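PDB 4IGJ: maleylacetoacetate isomerase from Anaeromyxobacter dehalogenans, which probably catalyses the glutathione-dependent isomerisation of maleylacetoacetate to fumarylacetoacetate, as a zeta-class member of the glutathione transferase superfamily. Local coordinates for residues Y28-S33 / V55-Q60; R38-L43 / A226-Q231. All blocks are in the same frame, centred on the assembly; numbering follows the deposited sequence.

Contact 1: residues Y28-S33 / V55-Q60; sequences YSYWRS and VDLLAQ
The Tyr-30 ring is sandwiched between Leu-57 and its own neighbour Trp-31. On one face Leu-57 CB sits 4.0 Å from the Tyr-30 ring centroid and 9° off the ring normal, a CH-pi contact; on the opposite face lies Trp-31 CD1, offset toward the rim. The Tyr-28 ring is met instead at its edge, where Val-55 CG2 lies in the ring plane, 3.9 Å from Tyr-28 CD1. The setting is the thioredoxin-like domain of a glutathione transferase, in which strands 24-29 and 51-54 run parallel as the first beta-alpha-beta unit. Where both strands run out, Val-55 N donates to Ser-29 O over 2.8 Å, continuing their pairing. The CB of Tyr-30 points toward 55-60, and with CG anti to the backbone N (chi1 175°) the ring runs past Val-55, CD1 lying 3.2 Å from Val-55 O. The Leu-57 branch end reaches back to the root of the ring, its CD1 3.8 Å from Tyr-30 CB. Beyond the ring, the tyrosine hydroxyl meets an aliphatic carbon, Leu-58 CB. Asp-56 braces the turn beside the ring, its OD1 making a capping bond in the turn that leads into helix 59-62: Ala-59 N donates to Asp-56 OD1 at 3.0 Å, nearly straight at 170° but from above the carboxylate plane, while Leu-58 N adds a weak bond to that oxygen at 3.2 Å.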
ATOM      1  N   TYR A  28      -0.763  16.268 -10.854  1.00 11.06           N
ATOM      2  CA  TYR A  28       0.568  16.710 -10.439  1.00 12.18           C
ATOM      3  C   TYR A  28       1.505  15.514 -10.525  1.00 13.27           C
ATOM      4  O   TYR A  28       1.359  14.544  -9.774  1.00 13.38           O
ATOM      5  CB  TYR A  28       0.522  17.266  -9.016  1.00 14.38           C
ATOM      6  CG  TYR A  28      -0.200  18.587  -8.922  1.00 16.52           C
ATOM      7  CD1 TYR A  28       0.509  19.780  -8.868  1.00 19.13           C
ATOM      8  CD2 TYR A  28      -1.591  18.647  -8.908  1.00 17.98           C
ATOM      9  CE1 TYR A  28      -0.143  20.994  -8.792  1.00 22.24           C
ATOM     10  CE2 TYR A  28      -2.253  19.864  -8.830  1.00 17.63           C
ATOM     11  CZ  TYR A  28      -1.520  21.033  -8.771  1.00 22.66           C
ATOM     12  OH  TYR A  28      -2.171  22.247  -8.696  1.00 28.92           O
ATOM     13  N   SER A  29       2.455  15.582 -11.454  1.00 13.00           N
ATOM     14  CA  SER A  29       3.265  14.431 -11.829  1.00 10.10           C
ATOM     15  C   SER A  29       4.710  14.857 -12.031  1.00 14.53           C
ATOM     16  O   SER A  29       4.982  16.006 -12.399  1.00 12.74           O
ATOM     17  CB  SER A  29       2.729  13.826 -13.132  1.00 10.18           C
ATOM     18  OG  SER A  29       3.559  12.793 -13.639  1.00 10.17           O
ATOM     19  N   TYR A  30       5.620  13.925 -11.768  1.00 11.02           N
ATOM     20  CA  TYR A  30       7.028  14.037 -12.151  1.00  9.92           C
ATOM     21  C   TYR A  30       7.271  12.906 -13.140  1.00  9.27           C
ATOM     22  O   TYR A  30       6.787  11.788 -12.933  1.00 10.22           O
ATOM     23  CB  TYR A  30       7.901  13.874 -10.904  1.00 12.27           C
ATOM     24  CG  TYR A  30       9.402  13.842 -11.133  1.00 11.53           C
ATOM     25  CD1 TYR A  30      10.074  14.940 -11.651  1.00 12.77           C
ATOM     26  CD2 TYR A  30      10.143  12.724 -10.780  1.00 12.63           C
ATOM     27  CE1 TYR A  30      11.443  14.908 -11.848  1.00 13.17           C
ATOM     28  CE2 TYR A  30      11.508  12.681 -10.966  1.00 13.07           C
ATOM     29  CZ  TYR A  30      12.150  13.776 -11.497  1.00 14.37           C
ATOM     30  OH  TYR A  30      13.514  13.724 -11.679  1.00 17.57           O
ATOM     31  N   TRP A  31       8.013  13.172 -14.218  1.00 10.95           N
ATOM     32  CA  TRP A  31       8.116  12.205 -15.314  1.00 12.32           C
ATOM     33  C   TRP A  31       8.566  10.831 -14.827  1.00 10.58           C
ATOM     34  O   TRP A  31       8.051   9.804 -15.282  1.00 14.24           O
ATOM     35  CB  TRP A  31       9.054  12.726 -16.424  1.00 12.43           C
ATOM     36  CG  TRP A  31      10.490  12.809 -15.993  1.00 12.02           C
ATOM     37  CD1 TRP A  31      11.046  13.753 -15.185  1.00 15.03           C
ATOM     38  CD2 TRP A  31      11.545  11.903 -16.341  1.00 11.93           C
ATOM     39  NE1 TRP A  31      12.389  13.496 -15.008  1.00 15.10           N
ATOM     40  CE2 TRP A  31      12.716  12.356 -15.694  1.00 10.88           C
ATOM     41  CE3 TRP A  31      11.613  10.751 -17.131  1.00 17.85           C
ATOM     42  CZ2 TRP A  31      13.945  11.703 -15.820  1.00 12.82           C
ATOM     43  CZ3 TRP A  31      12.832  10.106 -17.261  1.00 18.23           C
ATOM     44  CH2 TRP A  31      13.984  10.584 -16.605  1.00 14.86           C
ATOM     45  N   ARG A  32       9.478  10.809 -13.863  1.00 12.64           N
ATOM     46  CA  ARG A  32      10.075   9.546 -13.447  1.00 13.51           C
ATOM     47  C   ARG A  32       9.478   8.935 -12.181  1.00 17.31           C
ATOM     48  O   ARG A  32       9.914   7.866 -11.744  1.00 18.90           O
ATOM     49  CB  ARG A  32      11.581   9.704 -13.279  1.00 17.99           C
ATOM     50  CG  ARG A  32      12.339   8.469 -13.687  1.00 22.92           C
ATOM     51  CD  ARG A  32      13.824   8.679 -13.530  1.00 22.00           C
ATOM     52  NE  ARG A  32      14.571   7.882 -14.492  1.00 31.03           N
ATOM     53  CZ  ARG A  32      15.882   7.979 -14.666  1.00 32.96           C
ATOM     54  NH1 ARG A  32      16.495   7.221 -15.565  1.00 37.92           N
ATOM     55  NH2 ARG A  32      16.578   8.837 -13.936  1.00 27.28           N
ATOM     56  N   SER A  33       8.491   9.599 -11.595  1.00 11.33           N
ATOM     57  CA  SER A  33       7.856   9.096 -10.367  1.00 10.23           C
ATOM     58  C   SER A  33       7.049   7.825 -10.629  1.00  9.21           C
ATOM     59  O   SER A  33       6.100   7.842 -11.416  1.00 10.60           O
ATOM     60  CB  SER A  33       6.925  10.167  -9.790  1.00 11.14           C
ATOM     61  OG  SER A  33       6.030   9.610  -8.835  1.00 12.22           O
ATOM     62  N   VAL A  55       5.838  18.581 -11.566  1.00 12.99           N
ATOM     63  CA  VAL A  55       6.451  18.902 -10.289  1.00 16.25           C
ATOM     64  C   VAL A  55       7.879  18.399 -10.362  1.00 19.42           C
ATOM     65  O   VAL A  55       8.117  17.198 -10.423  1.00 17.65           O
ATOM     66  CB  VAL A  55       5.704  18.232  -9.118  1.00 14.27           C
ATOM     67  CG1 VAL A  55       6.435  18.482  -7.801  1.00 17.44           C
ATOM     68  CG2 VAL A  55       4.263  18.725  -9.045  1.00 18.54           C
ATOM     69  N   ASP A  56       8.835  19.325 -10.400  1.00 21.66           N
ATOM     70  CA  ASP A  56      10.237  18.950 -10.551  1.00 22.68           C
ATOM     71  C   ASP A  56      10.792  18.473  -9.217  1.00 22.10           C
ATOM     72  O   ASP A  56      11.295  19.267  -8.415  1.00 21.96           O
ATOM     73  CB  ASP A  56      11.053  20.128 -11.086  1.00 23.13           C
ATOM     74  CG  ASP A  56      12.422  19.715 -11.597  1.00 23.19           C
ATOM     75  OD1 ASP A  56      12.943  18.672 -11.154  1.00 22.16           O
ATOM     76  OD2 ASP A  56      12.986  20.452 -12.438  1.00 25.97           O
ATOM     77  N   LEU A  57      10.699  17.171  -8.977  1.00 21.85           N
ATOM     78  CA  LEU A  57      11.145  16.609  -7.710  1.00 20.58           C
ATOM     79  C   LEU A  57      12.652  16.734  -7.527  1.00 26.70           C
ATOM     80  O   LEU A  57      13.132  16.816  -6.400  1.00 29.79           O
ATOM     81  CB  LEU A  57      10.701  15.152  -7.573  1.00 20.28           C
ATOM     82  CG  LEU A  57       9.198  14.944  -7.380  1.00 18.80           C
ATOM     83  CD1 LEU A  57       8.870  13.465  -7.279  1.00 18.82           C
ATOM     84  CD2 LEU A  57       8.719  15.688  -6.135  1.00 25.01           C
ATOM     85  N   LEU A  58      13.397  16.753  -8.630  1.00 21.89           N
ATOM     86  CA  LEU A  58      14.853  16.866  -8.530  1.00 22.56           C
ATOM     87  C   LEU A  58      15.301  18.279  -8.163  1.00 28.14           C
ATOM     88  O   LEU A  58      16.165  18.452  -7.307  1.00 29.57           O
ATOM     89  CB  LEU A  58      15.541  16.405  -9.814  1.00 25.33           C
ATOM     90  CG  LEU A  58      17.059  16.248  -9.702  1.00 31.46           C
ATOM     91  CD1 LEU A  58      17.428  15.393  -8.485  1.00 34.21           C
ATOM     92  CD2 LEU A  58      17.630  15.648 -10.977  1.00 40.58           C
ATOM     93  N   ALA A  59      14.719  19.282  -8.818  1.00 23.37           N
ATOM     94  CA  ALA A  59      15.051  20.680  -8.532  1.00 31.13           C
ATOM     95  C   ALA A  59      14.670  21.003  -7.098  1.00 36.64           C
ATOM     96  O   ALA A  59      15.364  21.742  -6.390  1.00 34.34           O
ATOM     97  CB  ALA A  59      14.319  21.606  -9.487  1.00 26.37           C
ATOM     98  N   GLN A  60      13.553  20.420  -6.685  1.00 38.45           N
ATOM     99  CA  GLN A  60      12.979  20.607  -5.364  1.00 40.48           C
ATOM    100  C   GLN A  60      13.565  19.579  -4.400  1.00 47.35           C
ATOM    101  O   GLN A  60      12.950  19.228  -3.392  1.00 53.50           O
ATOM    102  CB  GLN A  60      11.465  20.420  -5.470  1.00 44.25           C
ATOM    103  CG  GLN A  60      10.628  21.068  -4.390  1.00 58.03           C
ATOM    104  CD  GLN A  60       9.156  21.075  -4.753  1.00 53.36           C
ATOM    105  OE1 GLN A  60       8.793  20.893  -5.915  1.00 39.32           O
ATOM    106  NE2 GLN A  60       8.304  21.283  -3.763  1.00 62.46           N
TER

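Contact 2: residues R38-L43 / A226-Q231; sequences RVRLGL and AHPDRQ
Arg-40 reaches from helix 34-45 to the chain after helix 221-226, beginning at CB, which rests against Ala-226 CB at 3.7 Å. With CG anti to the carbonyl carbon and a bend at chi3 (-60°), the chain then passes Gln-231, CD lying 3.3 Å from Gln-231 OE1. At NE the arm turns polar: NE donates to Ala-226 O over 2.9 Å, and Arg-40 NH2 donates to Ala-226 O over 3.0 Å. This is a side-on grip of a single carbonyl oxygen, which lies in the guanidinium plane. NH1 also bonds to Ser-29 OG and Tyr-30 O, and NH2 to Trp-31 O. In the glutathione transferase fold the pair of bonds to Ala-226 joins the two domains, the helix belonging to the thioredoxin-like half and the carbonyl to the all-helical half. Over one guanidinium face Gln-231 CG sits 3.6 Å above the plane; the amide is stacked nearly parallel, its plane 11° from that of the guanidinium. Gln-231 NE2 donates to His-227 O at 2.8 Å, a bond of 179° that helps fix the amide's rotation. A leucine in place of Arg-40 would probably leave Ala-226 O without both donors and the Gln-231 amide without its stacking partner. The next residue, Leu-41, packs its CD2 against Ala-226 CB at 3.5 Å.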
ATOM      1  N   ARG A  38       1.755   5.127 -12.029  1.00  7.86           N
ATOM      2  CA  ARG A  38       0.601   4.261 -11.776  1.00  8.42           C
ATOM      3  C   ARG A  38      -0.690   4.988 -12.089  1.00  7.90           C
ATOM      4  O   ARG A  38      -1.597   4.420 -12.710  1.00  6.99           O
ATOM      5  CB  ARG A  38       0.552   3.804 -10.318  1.00  7.43           C
ATOM      6  CG  ARG A  38       1.807   3.080  -9.832  1.00  6.21           C
ATOM      7  CD  ARG A  38       1.875   3.195  -8.331  1.00  7.89           C
ATOM      8  NE  ARG A  38       3.051   2.563  -7.751  1.00  8.78           N
ATOM      9  CZ  ARG A  38       3.369   2.660  -6.464  1.00  8.90           C
ATOM     10  NH1 ARG A  38       2.615   3.380  -5.644  1.00  8.00           N
ATOM     11  NH2 ARG A  38       4.464   2.055  -6.000  1.00  9.63           N
ATOM     12  N   VAL A  39      -0.776   6.242 -11.654  1.00  7.89           N
ATOM     13  CA  VAL A  39      -1.973   7.037 -11.886  1.00  7.72           C
ATOM     14  C   VAL A  39      -2.131   7.397 -13.366  1.00  7.96           C
ATOM     15  O   VAL A  39      -3.239   7.315 -13.910  1.00  8.82           O
ATOM     16  CB  VAL A  39      -2.033   8.260 -10.956  1.00  7.95           C
ATOM     17  CG1 VAL A  39      -3.280   9.092 -11.234  1.00  9.61           C
ATOM     18  CG2 VAL A  39      -2.030   7.787  -9.496  1.00  8.40           C
ATOM     19  N   ARG A  40      -1.028   7.734 -14.027  1.00  8.37           N
ATOM     20  CA  ARG A  40      -1.059   7.986 -15.468  1.00  8.75           C
ATOM     21  C   ARG A  40      -1.589   6.770 -16.220  1.00  8.97           C
ATOM     22  O   ARG A  40      -2.328   6.909 -17.193  1.00 10.41           O
ATOM     23  CB  ARG A  40       0.330   8.367 -15.990  1.00  9.02           C
ATOM     24  CG  ARG A  40       0.863   9.647 -15.395  1.00  9.39           C
ATOM     25  CD  ARG A  40       2.008  10.217 -16.229  1.00 10.73           C
ATOM     26  NE  ARG A  40       3.148   9.307 -16.353  1.00  9.59           N
ATOM     27  CZ  ARG A  40       4.268   9.390 -15.637  1.00 10.86           C
ATOM     28  NH1 ARG A  40       4.420  10.332 -14.708  1.00 11.03           N
ATOM     29  NH2 ARG A  40       5.243   8.514 -15.854  1.00 10.73           N
ATOM     30  N   LEU A  41      -1.215   5.575 -15.771  1.00  8.38           N
ATOM     31  CA  LEU A  41      -1.721   4.351 -16.377  1.00  8.64           C
ATOM     32  C   LEU A  41      -3.222   4.178 -16.160  1.00  9.39           C
ATOM     33  O   LEU A  41      -3.948   3.831 -17.093  1.00  9.63           O
ATOM     34  CB  LEU A  41      -0.948   3.137 -15.864  1.00  7.64           C
ATOM     35  CG  LEU A  41       0.435   3.017 -16.506  1.00  7.62           C
ATOM     36  CD1 LEU A  41       1.235   1.959 -15.767  1.00  8.32           C
ATOM     37  CD2 LEU A  41       0.287   2.657 -17.973  1.00 10.22           C
ATOM     38  N   GLY A  42      -3.697   4.445 -14.947  1.00  7.78           N
ATOM     39  CA  GLY A  42      -5.120   4.346 -14.679  1.00  9.26           C
ATOM     40  C   GLY A  42      -5.906   5.302 -15.558  1.00 10.70           C
ATOM     41  O   GLY A  42      -6.939   4.925 -16.108  1.00 11.03           O
ATOM     42  N   LEU A  43      -5.415   6.533 -15.687  1.00  9.69           N
ATOM     43  CA  LEU A  43      -6.077   7.543 -16.516  1.00  8.75           C
ATOM     44  C   LEU A  43      -6.093   7.128 -17.988  1.00 12.25           C
ATOM     45  O   LEU A  43      -7.130   7.219 -18.665  1.00 11.29           O
ATOM     46  CB  LEU A  43      -5.380   8.886 -16.342  1.00 11.02           C
ATOM     47  CG  LEU A  43      -5.544   9.480 -14.946  1.00  8.22           C
ATOM     48  CD1 LEU A  43      -4.477  10.541 -14.672  1.00 10.91           C
ATOM     49  CD2 LEU A  43      -6.947  10.053 -14.753  1.00 13.77           C
ATOM     50  N   ALA A 226       1.778   6.592 -21.075  1.00 11.59           N
ATOM     51  CA  ALA A 226       2.017   6.901 -19.665  1.00 11.77           C
ATOM     52  C   ALA A 226       3.487   6.779 -19.247  1.00  9.92           C
ATOM     53  O   ALA A 226       3.858   7.166 -18.137  1.00 10.72           O
ATOM     54  CB  ALA A 226       1.143   6.001 -18.782  1.00 11.10           C
ATOM     55  N   HIS A 227       4.302   6.223 -20.137  1.00 10.92           N
ATOM     56  CA  HIS A 227       5.721   6.005 -19.883  1.00 11.61           C
ATOM     57  C   HIS A 227       6.448   7.315 -19.589  1.00 12.90           C
ATOM     58  O   HIS A 227       6.140   8.348 -20.183  1.00 11.69           O
ATOM     59  CB  HIS A 227       6.348   5.339 -21.100  1.00 13.11           C
ATOM     60  CG  HIS A 227       7.707   4.775 -20.844  1.00  9.66           C
ATOM     61  ND1 HIS A 227       8.846   5.550 -20.841  1.00 11.63           N
ATOM     62  CD2 HIS A 227       8.105   3.506 -20.592  1.00 13.11           C
ATOM     63  CE1 HIS A 227       9.893   4.779 -20.594  1.00 11.75           C
ATOM     64  NE2 HIS A 227       9.469   3.538 -20.433  1.00 13.58           N
ATOM     65  N   PRO A 228       7.428   7.277 -18.677  1.00  9.49           N
ATOM     66  CA  PRO A 228       8.194   8.486 -18.348  1.00 10.40           C
ATOM     67  C   PRO A 228       8.713   9.221 -19.576  1.00 13.07           C
ATOM     68  O   PRO A 228       8.675  10.452 -19.586  1.00 12.68           O
ATOM     69  CB  PRO A 228       9.367   7.937 -17.528  1.00 10.46           C
ATOM     70  CG  PRO A 228       8.758   6.749 -16.818  1.00 11.41           C
ATOM     71  CD  PRO A 228       7.792   6.140 -17.811  1.00 11.20           C
ATOM     72  N   ASP A 229       9.163   8.496 -20.595  1.00 11.19           N
ATOM     73  CA  ASP A 229       9.812   9.152 -21.727  1.00 14.57           C
ATOM     74  C   ASP A 229       8.866  10.030 -22.537  1.00 17.18           C
ATOM     75  O   ASP A 229       9.313  10.896 -23.293  1.00 16.42           O
ATOM     76  CB  ASP A 229      10.450   8.118 -22.651  1.00 12.90           C
ATOM     77  CG  ASP A 229      11.617   7.411 -22.016  1.00 16.61           C
ATOM     78  OD1 ASP A 229      12.093   7.866 -20.959  1.00 18.97           O
ATOM     79  OD2 ASP A 229      12.046   6.381 -22.579  1.00 24.80           O
ATOM     80  N   ARG A 230       7.565   9.798 -22.410  1.00 11.45           N
ATOM     81  CA  ARG A 230       6.590  10.571 -23.176  1.00 11.88           C
ATOM     82  C   ARG A 230       5.989  11.728 -22.386  1.00 12.01           C
ATOM     83  O   ARG A 230       5.110  12.427 -22.881  1.00 16.56           O
ATOM     84  CB  ARG A 230       5.462   9.666 -23.672  1.00 14.31           C
ATOM     85  CG  ARG A 230       5.939   8.518 -24.530  1.00 20.30           C
ATOM     86  CD  ARG A 230       6.433   8.963 -25.898  1.00 33.13           C
ATOM     87  NE  ARG A 230       5.352   9.367 -26.798  1.00 30.46           N
ATOM     88  CZ  ARG A 230       4.459   8.537 -27.336  1.00 39.19           C
ATOM     89  NH1 ARG A 230       4.481   7.240 -27.052  1.00 34.34           N
ATOM     90  NH2 ARG A 230       3.526   9.010 -28.150  1.00 28.14           N
ATOM     91  N   GLN A 231       6.453  11.951 -21.160  1.00 10.36           N
ATOM     92  CA  GLN A 231       5.843  12.986 -20.329  1.00 11.33           C
ATOM     93  C   GLN A 231       6.409  14.361 -20.678  1.00 13.14           C
ATOM     94  O   GLN A 231       7.554  14.458 -21.122  1.00 13.01           O
ATOM     95  CB  GLN A 231       6.043  12.679 -18.840  1.00 13.64           C
ATOM     96  CG  GLN A 231       5.433  11.345 -18.401  1.00 10.54           C
ATOM     97  CD  GLN A 231       4.070  11.113 -19.010  1.00 10.96           C
ATOM     98  OE1 GLN A 231       3.142  11.893 -18.804  1.00 13.31           O
ATOM     99  NE2 GLN A 231       3.943  10.040 -19.774  1.00 12.33           N
TER

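In the fold
Contacts 1 and 2 have centres about 13 Å apart and meet through Arg-40 of the second: Ser-29 OG lies 2.8 Å from Arg-40 NH1, and Trp-31 O lies 3.1 Å from Arg-40 NH2, both probable hydrogen bonds, while Trp-31 CB packs 3.9 Å from Gln-231 CB. Helix 34-45 connects the two strands whose ends meet in contact 1, so the segments alternate. Each contact includes a residue seen to bind glutathione, Gln-60 in 55-60 and Arg-38 in 38-43, though neither takes part in the contact itself; no glutathione is bound to this chain in the model. Val-76, another site residue, has its side chain about 4 Å from that of Val-55 and about 7 Å from that of Arg-40.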